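Local coordinates for protein glucanase (Clostridium thermocellum, PDB 5GXX) that probably hydrolyses internal beta-1,4-glucosidic bonds of cellulose as a family 9 endoglucanase of the cellulosome, at residues K13-Y18 and L86-N91; D42-G47 and V100-G105; G291-L296 and K333-Y338; E446-A451 and L466-S471. The protein carries 1 engineered substitution. All blocks are in the same frame, centred on the assembly; numbering follows the deposited sequence.

Interaction 1. Residues K13-Y18 and L86-N91; sequences KAIYFY and LHLERN
Ile-15 packs against His-87, Leu-88 and Asn-91 where helix 7-20 runs beside helix 85-101. Both helices belong to the family 9 catalytic module, whose fold is an (alpha/alpha)6 barrel. The axes of the two segments approach to 9.7 Å, and their directions differ by 24°, so the two segments run nearly parallel. The contact is buried and depends on side-chain packing, with no hydrogen bond between the two segments. Ile-15 uses both of its branches. With chi1 at -63°, CG2 stands anti to the backbone N and meets ND2 of Asn-91 at 3.7 Å. It also lies 3.9 Å from the carbonyl O of His-87. The longer branch ends in CD1, which is 4.0 Å from CB of Leu-88. The side chains of Ile-15 and Leu-88 meet at about a right angle. One turn further along helix 7-20, CB of Tyr-18 comes to 3.9 Å from OD1 of Asn-91. The Tyr-18 ring then leads away, and its OH is hydrogen-bonded to the O of Cys-412 at the start of helix 412-429. Leu-68 and Leu-72 of helix 58-75 pack on Leu-88. The amide of Asn-91 is positioned from both helices. Its ND2 is hydrogen-bonded to OE2 of Glu-19, just past the segment on helix 7-20. It also donates to the O of His-87, one turn back on its own helix, at 2.9 Å. That oxygen takes the backbone N of Asn-91 on one face of its carbonyl plane and ND2 on the other.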
loop_
_atom_site.group_PDB
_atom_site.type_symbol
_atom_site.label_atom_id
_atom_site.label_comp_id
_atom_site.label_asym_id
_atom_site.label_seq_id
_atom_site.Cartn_x
_atom_site.Cartn_y
_atom_site.Cartn_z
ATOM N N LYS A 13 16.828 -20.785 -39.983
ATOM C CA LYS A 13 16.400 -20.346 -38.665
ATOM C C LYS A 13 17.263 -19.212 -38.132
ATOM O O LYS A 13 16.734 -18.251 -37.569
ATOM C CB LYS A 13 16.309 -21.540 -37.704
ATOM C CG LYS A 13 15.137 -22.422 -38.100
ATOM C CD LYS A 13 15.070 -23.728 -37.319
ATOM C CE LYS A 13 13.779 -24.453 -37.719
ATOM N NZ LYS A 13 13.617 -25.731 -36.975
ATOM N N ALA A 14 18.572 -19.328 -38.333
ATOM C CA ALA A 14 19.524 -18.332 -37.848
ATOM C C ALA A 14 19.293 -16.946 -38.449
ATOM O O ALA A 14 19.507 -15.944 -37.768
ATOM C CB ALA A 14 20.977 -18.810 -38.030
ATOM N N ILE A 15 18.775 -16.908 -39.676
ATOM C CA ILE A 15 18.395 -15.650 -40.316
ATOM C C ILE A 15 17.094 -15.085 -39.762
ATOM O O ILE A 15 16.990 -13.873 -39.514
ATOM C CB ILE A 15 18.280 -15.842 -41.844
ATOM C CG1 ILE A 15 19.645 -16.233 -42.415
ATOM C CG2 ILE A 15 17.775 -14.553 -42.527
ATOM C CD1 ILE A 15 19.535 -16.847 -43.817
ATOM N N TYR A 16 16.120 -15.980 -39.601
ATOM C CA TYR A 16 14.792 -15.645 -39.069
ATOM C C TYR A 16 14.920 -14.986 -37.708
ATOM O O TYR A 16 14.123 -14.106 -37.379
ATOM C CB TYR A 16 13.929 -16.917 -39.001
ATOM C CG TYR A 16 12.588 -16.788 -38.311
ATOM C CD1 TYR A 16 12.453 -17.012 -36.930
ATOM C CD2 TYR A 16 11.441 -16.465 -39.037
ATOM C CE1 TYR A 16 11.226 -16.941 -36.305
ATOM C CE2 TYR A 16 10.177 -16.419 -38.422
ATOM C CZ TYR A 16 10.095 -16.651 -37.061
ATOM O OH TYR A 16 8.890 -16.593 -36.420
ATOM N N PHE A 17 15.912 -15.407 -36.917
ATOM C CA PHE A 17 16.190 -14.711 -35.658
ATOM C C PHE A 17 16.181 -13.188 -35.808
ATOM O O PHE A 17 15.566 -12.502 -34.981
ATOM C CB PHE A 17 17.504 -15.221 -35.041
ATOM C CG PHE A 17 17.992 -14.377 -33.889
ATOM C CD1 PHE A 17 17.410 -14.452 -32.630
ATOM C CD2 PHE A 17 19.046 -13.503 -34.079
ATOM C CE1 PHE A 17 17.865 -13.675 -31.560
ATOM C CE2 PHE A 17 19.556 -12.739 -33.005
ATOM C CZ PHE A 17 18.951 -12.804 -31.748
ATOM N N TYR A 18 16.849 -12.665 -36.840
ATOM C CA TYR A 18 16.907 -11.208 -36.989
ATOM C C TYR A 18 15.530 -10.577 -37.179
ATOM O O TYR A 18 15.302 -9.444 -36.739
ATOM C CB TYR A 18 17.878 -10.801 -38.092
ATOM C CG TYR A 18 19.298 -11.100 -37.684
ATOM C CD1 TYR A 18 20.004 -10.215 -36.869
ATOM C CD2 TYR A 18 19.915 -12.298 -38.053
ATOM C CE1 TYR A 18 21.285 -10.511 -36.436
ATOM C CE2 TYR A 18 21.207 -12.596 -37.641
ATOM C CZ TYR A 18 21.880 -11.699 -36.832
ATOM O OH TYR A 18 23.173 -11.949 -36.435
ATOM N N LEU A 86 17.783 -14.485 -50.464
ATOM C CA LEU A 86 16.923 -13.312 -50.439
ATOM C C LEU A 86 16.500 -12.964 -49.013
ATOM O O LEU A 86 16.396 -11.783 -48.670
ATOM C CB LEU A 86 15.703 -13.481 -51.357
ATOM C CG LEU A 86 16.002 -13.471 -52.867
ATOM C CD1 LEU A 86 14.888 -14.144 -53.678
ATOM C CD2 LEU A 86 16.282 -12.051 -53.383
ATOM N N HIS A 87 16.255 -13.979 -48.188
ATOM C CA HIS A 87 16.017 -13.730 -46.760
ATOM C C HIS A 87 17.163 -12.987 -46.089
ATOM O O HIS A 87 16.937 -12.023 -45.341
ATOM C CB HIS A 87 15.747 -15.016 -45.974
ATOM C CG HIS A 87 14.450 -15.672 -46.327
ATOM N ND1 HIS A 87 13.233 -15.044 -46.181
ATOM C CD2 HIS A 87 14.185 -16.891 -46.852
ATOM C CE1 HIS A 87 12.270 -15.850 -46.593
ATOM N NE2 HIS A 87 12.821 -16.983 -46.994
ATOM N N LEU A 88 18.384 -13.459 -46.334
ATOM C CA LEU A 88 19.567 -12.833 -45.757
ATOM C C LEU A 88 19.751 -11.399 -46.266
ATOM O O LEU A 88 20.042 -10.495 -45.480
ATOM C CB LEU A 88 20.797 -13.709 -46.002
ATOM C CG LEU A 88 22.114 -13.199 -45.413
ATOM C CD1 LEU A 88 21.988 -12.802 -43.937
ATOM C CD2 LEU A 88 23.222 -14.232 -45.586
ATOM N N GLU A 89 19.560 -11.191 -47.567
ATOM C CA GLU A 89 19.720 -9.865 -48.152
ATOM C C GLU A 89 18.796 -8.802 -47.569
ATOM O O GLU A 89 19.252 -7.728 -47.168
ATOM C CB GLU A 89 19.552 -9.919 -49.671
ATOM C CG GLU A 89 20.817 -10.429 -50.355
ATOM C CD GLU A 89 20.629 -10.697 -51.828
ATOM O OE1 GLU A 89 19.486 -10.598 -52.320
ATOM O OE2 GLU A 89 21.637 -11.028 -52.481
ATOM N N ARG A 90 17.502 -9.088 -47.515
ATOM C CA ARG A 90 16.548 -8.101 -47.016
ATOM C C ARG A 90 16.642 -7.908 -45.503
ATOM O O ARG A 90 16.417 -6.808 -45.001
ATOM C CB ARG A 90 15.114 -8.386 -47.473
ATOM C CG ARG A 90 14.464 -9.654 -46.916
ATOM C CD ARG A 90 13.203 -9.937 -47.731
ATOM N NE ARG A 90 12.441 -11.050 -47.166
ATOM C CZ ARG A 90 11.312 -11.548 -47.662
ATOM N NH1 ARG A 90 10.787 -11.052 -48.778
ATOM N NH2 ARG A 90 10.702 -12.542 -47.019
ATOM N N ASN A 91 17.018 -8.953 -44.769
ATOM C CA ASN A 91 17.299 -8.750 -43.351
ATOM C C ASN A 91 18.492 -7.822 -43.131
ATOM O O ASN A 91 18.451 -6.968 -42.247
ATOM C CB ASN A 91 17.482 -10.090 -42.637
ATOM C CG ASN A 91 16.165 -10.616 -42.129
ATOM O OD1 ASN A 91 15.617 -10.099 -41.156
ATOM N ND2 ASN A 91 15.600 -11.589 -42.827
#

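Interaction 2. Residues D42-G47 and V100-G105; sequences DEVLGG and VACDRG
The turn that leads from helix 85-101 into strand 108-112 packs on the loop 42-47, through Arg-104 against Glu-43 and through Ala-101 and Cys-102 against Val-44. Val-44 is the apolar centre. Its CG1 lies 3.7 Å from CB of Ala-101, and SG of Cys-102 is 4.0 Å from the same methyl. The other methyl, CG2, comes to 3.9 Å from NH2 of Arg-104. The side chains of Val-44 and Arg-104 pass each other in opposite directions. Beyond them, Arg-104 and Glu-43 form a salt bridge. NH2 of Arg-104 donates to OE2 of Glu-43 at 3.4 Å, a weak bond. The carboxylate and guanidinium planes are 66° apart, so the groups do not pair flat. A water bridges the same two groups. It accepts from NE of Arg-104 at 2.7 Å and donates to OE2 of Glu-43 at 3.0 Å. Arg-104 bends at chi2 (-64°), which brings the guanidinium back over its own turn. There NH1 donates to the O of Ala-101 at 3.0 Å and to the O of Asp-103 at 2.9 Å. These two bonds hold the guanidinium on its own turn, with NH2 left pointing to Glu-43. The loop 42-47 is tied in turn by Lys-56, whose NZ bonds to the O atoms of Val-44 and Gly-46. Val-109 of strand 108-112 touches both Val-44 and Arg-104. The turn itself is held by OD1 of Asp-103, which accepts from the backbone N of Gly-105, the bond that defines an Asx turn.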
loop_
_atom_site.group_PDB
_atom_site.type_symbol
_atom_site.label_atom_id
_atom_site.label_comp_id
_atom_site.label_asym_id
_atom_site.label_seq_id
_atom_site.Cartn_x
_atom_site.Cartn_y
_atom_site.Cartn_z
ATOM N N ASP A 42 10.661 6.095 -31.202
ATOM C CA ASP A 42 12.108 6.217 -31.208
ATOM C C ASP A 42 12.595 7.313 -32.154
ATOM O O ASP A 42 11.987 7.585 -33.196
ATOM C CB ASP A 42 12.758 4.886 -31.595
ATOM C CG ASP A 42 12.748 3.884 -30.462
ATOM O OD1 ASP A 42 12.304 4.206 -29.338
ATOM O OD2 ASP A 42 13.198 2.744 -30.722
ATOM N N GLU A 43 13.708 7.942 -31.786
ATOM C CA GLU A 43 14.285 9.018 -32.591
ATOM C C GLU A 43 14.707 8.562 -33.989
ATOM O O GLU A 43 14.575 9.300 -34.964
ATOM C CB GLU A 43 15.472 9.635 -31.852
ATOM C CG GLU A 43 16.197 10.759 -32.610
ATOM C CD GLU A 43 15.364 12.029 -32.726
ATOM O OE1 GLU A 43 14.378 12.174 -31.971
ATOM O OE2 GLU A 43 15.683 12.885 -33.581
ATOM N N VAL A 44 15.236 7.341 -34.063
ATOM C CA VAL A 44 15.513 6.691 -35.339
ATOM C C VAL A 44 14.756 5.369 -35.349
ATOM O O VAL A 44 14.876 4.556 -34.424
ATOM C CB VAL A 44 17.011 6.407 -35.535
ATOM C CG1 VAL A 44 17.268 5.820 -36.914
ATOM C CG2 VAL A 44 17.820 7.684 -35.338
ATOM N N LEU A 45 13.980 5.166 -36.408
ATOM C CA LEU A 45 13.113 4.000 -36.512
ATOM C C LEU A 45 13.832 2.812 -37.132
ATOM O O LEU A 45 14.859 2.963 -37.779
ATOM C CB LEU A 45 11.878 4.355 -37.340
ATOM C CG LEU A 45 10.998 5.458 -36.754
ATOM C CD1 LEU A 45 9.923 5.821 -37.766
ATOM C CD2 LEU A 45 10.382 4.965 -35.459
ATOM N N GLY A 46 13.247 1.632 -36.940
ATOM C CA GLY A 46 13.791 0.379 -37.471
ATOM C C GLY A 46 15.038 -0.111 -36.766
ATOM O O GLY A 46 15.286 0.241 -35.610
ATOM N N GLY A 47 15.836 -0.895 -37.488
ATOM C CA GLY A 47 17.028 -1.503 -36.903
ATOM C C GLY A 47 16.652 -2.638 -35.966
ATOM O O GLY A 47 15.487 -3.047 -35.903
ATOM N N VAL A 100 21.944 4.244 -41.971
ATOM C CA VAL A 100 21.775 5.458 -42.784
ATOM C C VAL A 100 20.889 6.491 -42.086
ATOM O O VAL A 100 21.231 7.686 -42.060
ATOM C CB VAL A 100 21.265 5.130 -44.210
ATOM C CG1 VAL A 100 20.858 6.396 -45.018
ATOM C CG2 VAL A 100 22.348 4.415 -44.993
ATOM N N ALA A 101 19.782 6.033 -41.502
ATOM C CA ALA A 101 18.846 6.940 -40.843
ATOM C C ALA A 101 19.416 7.612 -39.598
ATOM O O ALA A 101 18.879 8.622 -39.136
ATOM C CB ALA A 101 17.512 6.246 -40.551
ATOM N N CYS A 102 20.511 7.071 -39.067
ATOM C CA CYS A 102 21.182 7.635 -37.890
ATOM C C CYS A 102 22.062 8.855 -38.193
ATOM O O CYS A 102 22.547 9.495 -37.262
ATOM C CB CYS A 102 22.093 6.595 -37.246
ATOM S SG CYS A 102 21.185 5.338 -36.312
ATOM N N ASP A 103 22.271 9.166 -39.469
ATOM C CA ASP A 103 23.133 10.278 -39.853
ATOM C C ASP A 103 22.658 11.609 -39.269
ATOM O O ASP A 103 21.481 11.949 -39.395
ATOM C CB ASP A 103 23.176 10.408 -41.380
ATOM C CG ASP A 103 24.070 11.537 -41.856
ATOM O OD1 ASP A 103 25.170 11.748 -41.299
ATOM O OD2 ASP A 103 23.655 12.208 -42.824
ATOM N N ARG A 104 23.572 12.353 -38.647
ATOM C CA ARG A 104 23.292 13.725 -38.215
ATOM C C ARG A 104 24.419 14.645 -38.698
ATOM O O ARG A 104 24.677 15.695 -38.106
ATOM C CB ARG A 104 23.095 13.807 -36.691
ATOM C CG ARG A 104 21.899 13.033 -36.107
ATOM C CD ARG A 104 20.572 13.578 -36.606
ATOM N NE ARG A 104 19.369 12.934 -36.080
ATOM C CZ ARG A 104 18.725 11.905 -36.636
ATOM N NH1 ARG A 104 19.161 11.310 -37.749
ATOM N NH2 ARG A 104 17.623 11.467 -36.043
ATOM N N GLY A 105 25.115 14.214 -39.750
ATOM C CA GLY A 105 26.169 14.995 -40.410
ATOM C C GLY A 105 27.560 14.925 -39.810
ATOM O O GLY A 105 28.409 14.134 -40.238
HETATM O O HOH W 1 18.505 14.024 -33.767
#

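Interaction 3. Residues G291-L296 and K333-Y338; sequences GGLAHL and KSQIDY
Gln-335 binds the backbone of the loop 291-296 with its side-chain amide, a buried polar contact between helix 322-340 and the loop before helix 301-318. Both parts lie in the (alpha/alpha)6 barrel of the catalytic module. The amide uses both ends. NE2 donates to the O of Gly-292 at 3.0 Å, in the carbonyl plane. OE1 accepts from the N of Ala-294 at 2.8 Å, with the donor tilted 26° from the amide carbonyl plane. The two bonds bracket Leu-293. Gln-335 reaches them by bending at chi2 (-55°). NE2 also donates to OG of Ser-334 at 3.0 Å, a third bond that helps hold the amide against rotation. CD1 of Leu-293 touches OE1 of Gln-335 at 3.5 Å. Tyr-338, one turn along the helix, packs against CB and CD2 of Leu-293. Asp-396 bonds to both sides here: its carboxylate accepts from OH of Tyr-338 and from the N of Gly-291. The O of Gly-291 lies at the edge of the Tyr-338 ring, 3.5 Å from CE2. Over one face of that ring sits CB of Leu-293, a CH-pi contact 3.7 Å from the centroid and 12° off the normal.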
loop_
_atom_site.group_PDB
_atom_site.type_symbol
_atom_site.label_atom_id
_atom_site.label_comp_id
_atom_site.label_asym_id
_atom_site.label_seq_id
_atom_site.Cartn_x
_atom_site.Cartn_y
_atom_site.Cartn_z
ATOM N N GLY A 291 34.672 -31.384 -23.980
ATOM C CA GLY A 291 33.766 -31.726 -25.075
ATOM C C GLY A 291 34.112 -31.140 -26.435
ATOM O O GLY A 291 33.414 -31.437 -27.409
ATOM N N GLY A 292 35.165 -30.329 -26.516
ATOM C CA GLY A 292 35.691 -29.845 -27.801
ATOM C C GLY A 292 35.343 -28.422 -28.210
ATOM O O GLY A 292 35.631 -28.016 -29.346
ATOM N N LEU A 293 34.741 -27.656 -27.299
ATOM C CA LEU A 293 34.388 -26.266 -27.593
ATOM C C LEU A 293 35.541 -25.344 -27.226
ATOM O O LEU A 293 35.997 -25.368 -26.084
ATOM C CB LEU A 293 33.131 -25.820 -26.835
ATOM C CG LEU A 293 32.741 -24.338 -26.905
ATOM C CD1 LEU A 293 32.309 -23.955 -28.329
ATOM C CD2 LEU A 293 31.599 -24.074 -25.935
ATOM N N ALA A 294 36.002 -24.527 -28.174
ATOM C CA ALA A 294 37.010 -23.501 -27.864
ATOM C C ALA A 294 36.251 -22.481 -27.033
ATOM O O ALA A 294 35.223 -21.967 -27.491
ATOM C CB ALA A 294 37.619 -22.899 -29.160
ATOM N N HIS A 295 36.725 -22.224 -25.814
ATOM C CA HIS A 295 35.957 -21.481 -24.810
ATOM C C HIS A 295 36.728 -20.230 -24.361
ATOM O O HIS A 295 37.628 -20.275 -23.499
ATOM C CB HIS A 295 35.649 -22.404 -23.621
ATOM C CG HIS A 295 34.443 -22.008 -22.822
ATOM N ND1 HIS A 295 34.450 -20.931 -21.958
ATOM C CD2 HIS A 295 33.213 -22.571 -22.725
ATOM C CE1 HIS A 295 33.266 -20.839 -21.382
ATOM N NE2 HIS A 295 32.490 -21.809 -21.840
ATOM N N LEU A 296 36.409 -19.108 -24.995
ATOM C CA LEU A 296 37.247 -17.926 -24.824
ATOM C C LEU A 296 37.039 -17.200 -23.505
ATOM O O LEU A 296 38.012 -16.690 -22.934
ATOM C CB LEU A 296 37.098 -16.950 -26.005
ATOM C CG LEU A 296 37.945 -15.664 -25.980
ATOM C CD1 LEU A 296 39.408 -16.062 -26.194
ATOM C CD2 LEU A 296 37.419 -14.712 -27.041
ATOM N N LYS A 333 34.514 -26.502 -38.603
ATOM C CA LYS A 333 33.337 -27.372 -38.634
ATOM C C LYS A 333 33.093 -27.952 -37.243
ATOM O O LYS A 333 31.936 -28.113 -36.846
ATOM C CB LYS A 333 33.466 -28.475 -39.704
ATOM C CG LYS A 333 32.226 -29.367 -39.812
ATOM C CD LYS A 333 32.332 -30.329 -40.995
ATOM C CE LYS A 333 30.978 -30.959 -41.292
ATOM N NZ LYS A 333 30.649 -32.015 -40.279
ATOM N N SER A 334 34.167 -28.218 -36.501
ATOM C CA SER A 334 34.000 -28.780 -35.169
ATOM C C SER A 334 33.262 -27.819 -34.241
ATOM O O SER A 334 32.498 -28.237 -33.373
ATOM C CB SER A 334 35.339 -29.207 -34.555
ATOM O OG SER A 334 36.072 -28.104 -34.072
ATOM N N GLN A 335 33.506 -26.521 -34.427
ATOM C CA GLN A 335 32.838 -25.554 -33.552
ATOM C C GLN A 335 31.370 -25.356 -33.912
ATOM O O GLN A 335 30.512 -25.274 -33.033
ATOM C CB GLN A 335 33.554 -24.200 -33.559
ATOM C CG GLN A 335 35.015 -24.313 -33.123
ATOM C CD GLN A 335 35.176 -24.973 -31.770
ATOM O OE1 GLN A 335 34.828 -24.393 -30.740
ATOM N NE2 GLN A 335 35.725 -26.176 -31.765
ATOM N N ILE A 336 31.076 -25.290 -35.205
ATOM C CA ILE A 336 29.683 -25.214 -35.608
ATOM C C ILE A 336 28.922 -26.468 -35.167
ATOM O O ILE A 336 27.821 -26.380 -34.628
ATOM C CB ILE A 336 29.547 -24.980 -37.139
ATOM C CG1 ILE A 336 30.253 -23.683 -37.582
ATOM C CG2 ILE A 336 28.062 -25.038 -37.548
ATOM C CD1 ILE A 336 29.851 -22.433 -36.798
ATOM N N ASP A 337 29.542 -27.633 -35.382
ATOM C CA ASP A 337 28.842 -28.881 -35.038
ATOM C C ASP A 337 28.600 -28.985 -33.540
ATOM O O ASP A 337 27.554 -29.473 -33.116
ATOM C CB ASP A 337 29.561 -30.137 -35.563
ATOM C CG ASP A 337 29.499 -30.259 -37.086
ATOM O OD1 ASP A 337 28.749 -29.497 -37.735
ATOM O OD2 ASP A 337 30.248 -31.116 -37.620
ATOM N N TYR A 338 29.537 -28.481 -32.732
ATOM C CA TYR A 338 29.308 -28.438 -31.290
ATOM C C TYR A 338 28.045 -27.647 -30.976
ATOM O O TYR A 338 27.180 -28.100 -30.236
ATOM C CB TYR A 338 30.513 -27.847 -30.542
ATOM C CG TYR A 338 30.391 -27.915 -29.035
ATOM C CD1 TYR A 338 29.460 -27.138 -28.361
ATOM C CD2 TYR A 338 31.166 -28.793 -28.285
ATOM C CE1 TYR A 338 29.323 -27.194 -26.979
ATOM C CE2 TYR A 338 31.042 -28.852 -26.903
ATOM C CZ TYR A 338 30.142 -28.023 -26.253
ATOM O OH TYR A 338 29.939 -28.076 -24.889
#

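Interaction 4. Residues E446-A451 and L466-S471; sequences EFFVEA and LLNNRS
Glu-450 on one strand forms a salt bridge with Arg-470, just past the end of the other, and Asn-468 is locked between them with its amide bonded at both ends. Arg-470 grips OD1 of Asn-468 side-on, with NE at 2.8 Å and NH2 at 2.9 Å. NH2 also meets OE2 of Glu-450 at 3.0 Å. At the other end of the amide, ND2 of Asn-468 donates to OE1 of Glu-450 at 3.0 Å and to the O of Leu-466. The Glu-450 carboxylate stands nearly upright on the amide, with planes 85° apart. Phe-448 lies across this network. Its chi1 of 56° puts CG in the crowded position between the backbone N and the carbonyl carbon, and the ring over CB of Asn-468, a CH-pi contact 3.8 Å from the centroid. Its CZ sits over one face of the Arg-470 guanidinium, 3.4 Å from NE. These strands are the antiparallel hairpin 447-456 and 460-469 of the cellulose-binding module, consistent with the beta sandwich of its family. Phe-448 with Asn-468 and Glu-450 with Leu-466 are hydrogen-bonded pairs. On the opposite face, Phe-447, Val-449 and Leu-467 turn toward strand 481-488 of the second sheet. CG2 of Val-449 touches CD1 of Leu-467 at 4.0 Å. At the open end of the hairpin, the N of Arg-470 donates to the O of Glu-446 at 2.8 Å, and Glu-446 also forms a salt bridge with Arg-476.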
loop_
_atom_site.group_PDB
_atom_site.type_symbol
_atom_site.label_atom_id
_atom_site.label_comp_id
_atom_site.label_asym_id
_atom_site.label_seq_id
_atom_site.Cartn_x
_atom_site.Cartn_y
_atom_site.Cartn_z
ATOM N N GLU A 446 -5.809 -14.060 -24.496
ATOM C CA GLU A 446 -5.178 -12.739 -24.413
ATOM C C GLU A 446 -5.973 -11.692 -23.632
ATOM O O GLU A 446 -5.496 -11.157 -22.630
ATOM C CB GLU A 446 -4.822 -12.219 -25.805
ATOM C CG GLU A 446 -3.787 -13.073 -26.528
ATOM C CD GLU A 446 -3.491 -12.553 -27.916
ATOM O OE1 GLU A 446 -4.349 -12.654 -28.814
ATOM O OE2 GLU A 446 -2.364 -12.048 -28.121
ATOM N N PHE A 447 -7.180 -11.401 -24.102
ATOM C CA PHE A 447 -8.087 -10.483 -23.422
ATOM C C PHE A 447 -9.258 -11.274 -22.867
ATOM O O PHE A 447 -9.940 -11.990 -23.606
ATOM C CB PHE A 447 -8.602 -9.433 -24.409
ATOM C CG PHE A 447 -7.528 -8.499 -24.916
ATOM C CD1 PHE A 447 -6.738 -8.852 -26.011
ATOM C CD2 PHE A 447 -7.268 -7.305 -24.256
ATOM C CE1 PHE A 447 -5.757 -7.994 -26.469
ATOM C CE2 PHE A 447 -6.278 -6.440 -24.684
ATOM C CZ PHE A 447 -5.503 -6.791 -25.794
ATOM N N PHE A 448 -9.511 -11.106 -21.570
ATOM C CA PHE A 448 -10.551 -11.890 -20.916
ATOM C C PHE A 448 -10.835 -11.318 -19.535
ATOM O O PHE A 448 -9.988 -10.634 -18.962
ATOM C CB PHE A 448 -10.119 -13.358 -20.805
ATOM C CG PHE A 448 -8.816 -13.554 -20.094
ATOM C CD1 PHE A 448 -8.790 -13.766 -18.720
ATOM C CD2 PHE A 448 -7.624 -13.577 -20.805
ATOM C CE1 PHE A 448 -7.588 -13.954 -18.054
ATOM C CE2 PHE A 448 -6.424 -13.767 -20.149
ATOM C CZ PHE A 448 -6.407 -13.964 -18.770
ATOM N N VAL A 449 -12.014 -11.622 -19.006
ATOM C CA VAL A 449 -12.322 -11.317 -17.609
ATOM C C VAL A 449 -12.064 -12.502 -16.677
ATOM O O VAL A 449 -12.418 -13.643 -16.998
ATOM C CB VAL A 449 -13.790 -10.904 -17.473
ATOM C CG1 VAL A 449 -14.166 -10.740 -16.005
ATOM C CG2 VAL A 449 -14.039 -9.636 -18.261
ATOM N N GLU A 450 -11.472 -12.205 -15.524
ATOM C CA GLU A 450 -11.477 -13.105 -14.388
ATOM C C GLU A 450 -12.493 -12.522 -13.410
ATOM O O GLU A 450 -12.456 -11.325 -13.137
ATOM C CB GLU A 450 -10.113 -13.149 -13.706
ATOM C CG GLU A 450 -8.967 -13.606 -14.609
ATOM C CD GLU A 450 -7.612 -13.444 -13.946
ATOM O OE1 GLU A 450 -7.196 -12.292 -13.682
ATOM O OE2 GLU A 450 -6.959 -14.483 -13.696
ATOM N N ALA A 451 -13.387 -13.359 -12.888
ATOM C CA ALA A 451 -14.431 -12.874 -11.981
ATOM C C ALA A 451 -14.644 -13.797 -10.794
ATOM O O ALA A 451 -14.263 -14.960 -10.830
ATOM C CB ALA A 451 -15.737 -12.674 -12.736
ATOM N N LEU A 466 -11.840 -8.615 -13.079
ATOM C CA LEU A 466 -10.546 -8.141 -13.552
ATOM C C LEU A 466 -10.511 -8.293 -15.064
ATOM O O LEU A 466 -10.514 -9.412 -15.571
ATOM C CB LEU A 466 -9.425 -8.986 -12.941
ATOM C CG LEU A 466 -8.826 -8.425 -11.648
ATOM C CD1 LEU A 466 -9.828 -8.418 -10.491
ATOM C CD2 LEU A 466 -7.587 -9.265 -11.307
ATOM N N LEU A 467 -10.507 -7.168 -15.773
ATOM C CA LEU A 467 -10.377 -7.208 -17.237
ATOM C C LEU A 467 -8.885 -7.254 -17.573
ATOM O O LEU A 467 -8.131 -6.327 -17.257
ATOM C CB LEU A 467 -11.049 -6.001 -17.889
ATOM C CG LEU A 467 -10.905 -5.955 -19.421
ATOM C CD1 LEU A 467 -11.493 -7.184 -20.111
ATOM C CD2 LEU A 467 -11.512 -4.678 -19.990
ATOM N N ASN A 468 -8.480 -8.355 -18.196
ATOM C CA ASN A 468 -7.079 -8.694 -18.451
ATOM C C ASN A 468 -6.613 -8.346 -19.869
ATOM O O ASN A 468 -7.307 -8.621 -20.842
ATOM C CB ASN A 468 -6.852 -10.201 -18.262
ATOM C CG ASN A 468 -6.728 -10.616 -16.809
ATOM O OD1 ASN A 468 -5.657 -11.024 -16.362
ATOM N ND2 ASN A 468 -7.837 -10.575 -16.073
ATOM N N ASN A 469 -5.409 -7.791 -19.965
ATOM C CA ASN A 469 -4.635 -7.779 -21.211
ATOM C C ASN A 469 -3.330 -8.537 -21.021
ATOM O O ASN A 469 -2.338 -7.982 -20.530
ATOM C CB ASN A 469 -4.338 -6.344 -21.661
ATOM C CG ASN A 469 -3.533 -6.278 -22.961
ATOM O OD1 ASN A 469 -3.088 -7.301 -23.483
ATOM N ND2 ASN A 469 -3.309 -5.067 -23.462
ATOM N N ARG A 470 -3.357 -9.802 -21.428
ATOM C CA ARG A 470 -2.168 -10.654 -21.455
ATOM C C ARG A 470 -1.834 -10.986 -22.906
ATOM O O ARG A 470 -1.419 -12.105 -23.241
ATOM C CB ARG A 470 -2.349 -11.911 -20.612
ATOM C CG ARG A 470 -2.885 -11.654 -19.201
ATOM C CD ARG A 470 -2.851 -12.938 -18.397
ATOM N NE ARG A 470 -3.632 -12.773 -17.172
ATOM C CZ ARG A 470 -3.837 -13.716 -16.255
ATOM N NH1 ARG A 470 -3.276 -14.915 -16.363
ATOM N NH2 ARG A 470 -4.589 -13.430 -15.196
ATOM N N SER A 471 -2.026 -10.003 -23.776
ATOM C CA SER A 471 -1.744 -10.206 -25.208
ATOM C C SER A 471 -0.294 -10.572 -25.503
ATOM O O SER A 471 0.607 -10.206 -24.756
ATOM C CB SER A 471 -2.167 -8.986 -26.032
ATOM O OG SER A 471 -1.472 -7.811 -25.632
#

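How the interactions relate
From the N terminus, interaction 1 brings helix 85-101 back beside helix 7-20. Before it closes, residues 42-47 open interaction 2, which closes at 100-105, so these two contacts cross along the chain. Both use helix 85-101, one near its start and one at its end, and their centres are about 21 Å apart. Interaction 3 begins later, in the same catalytic module, and ties the loop 291-296 to helix 322-340, with helix 301-318 lying between them in sequence. Interaction 4 is last and most local. It closes a beta hairpin in the cellulose-binding module, with its centre about 46 Å from that of interaction 3. No contact nests in another.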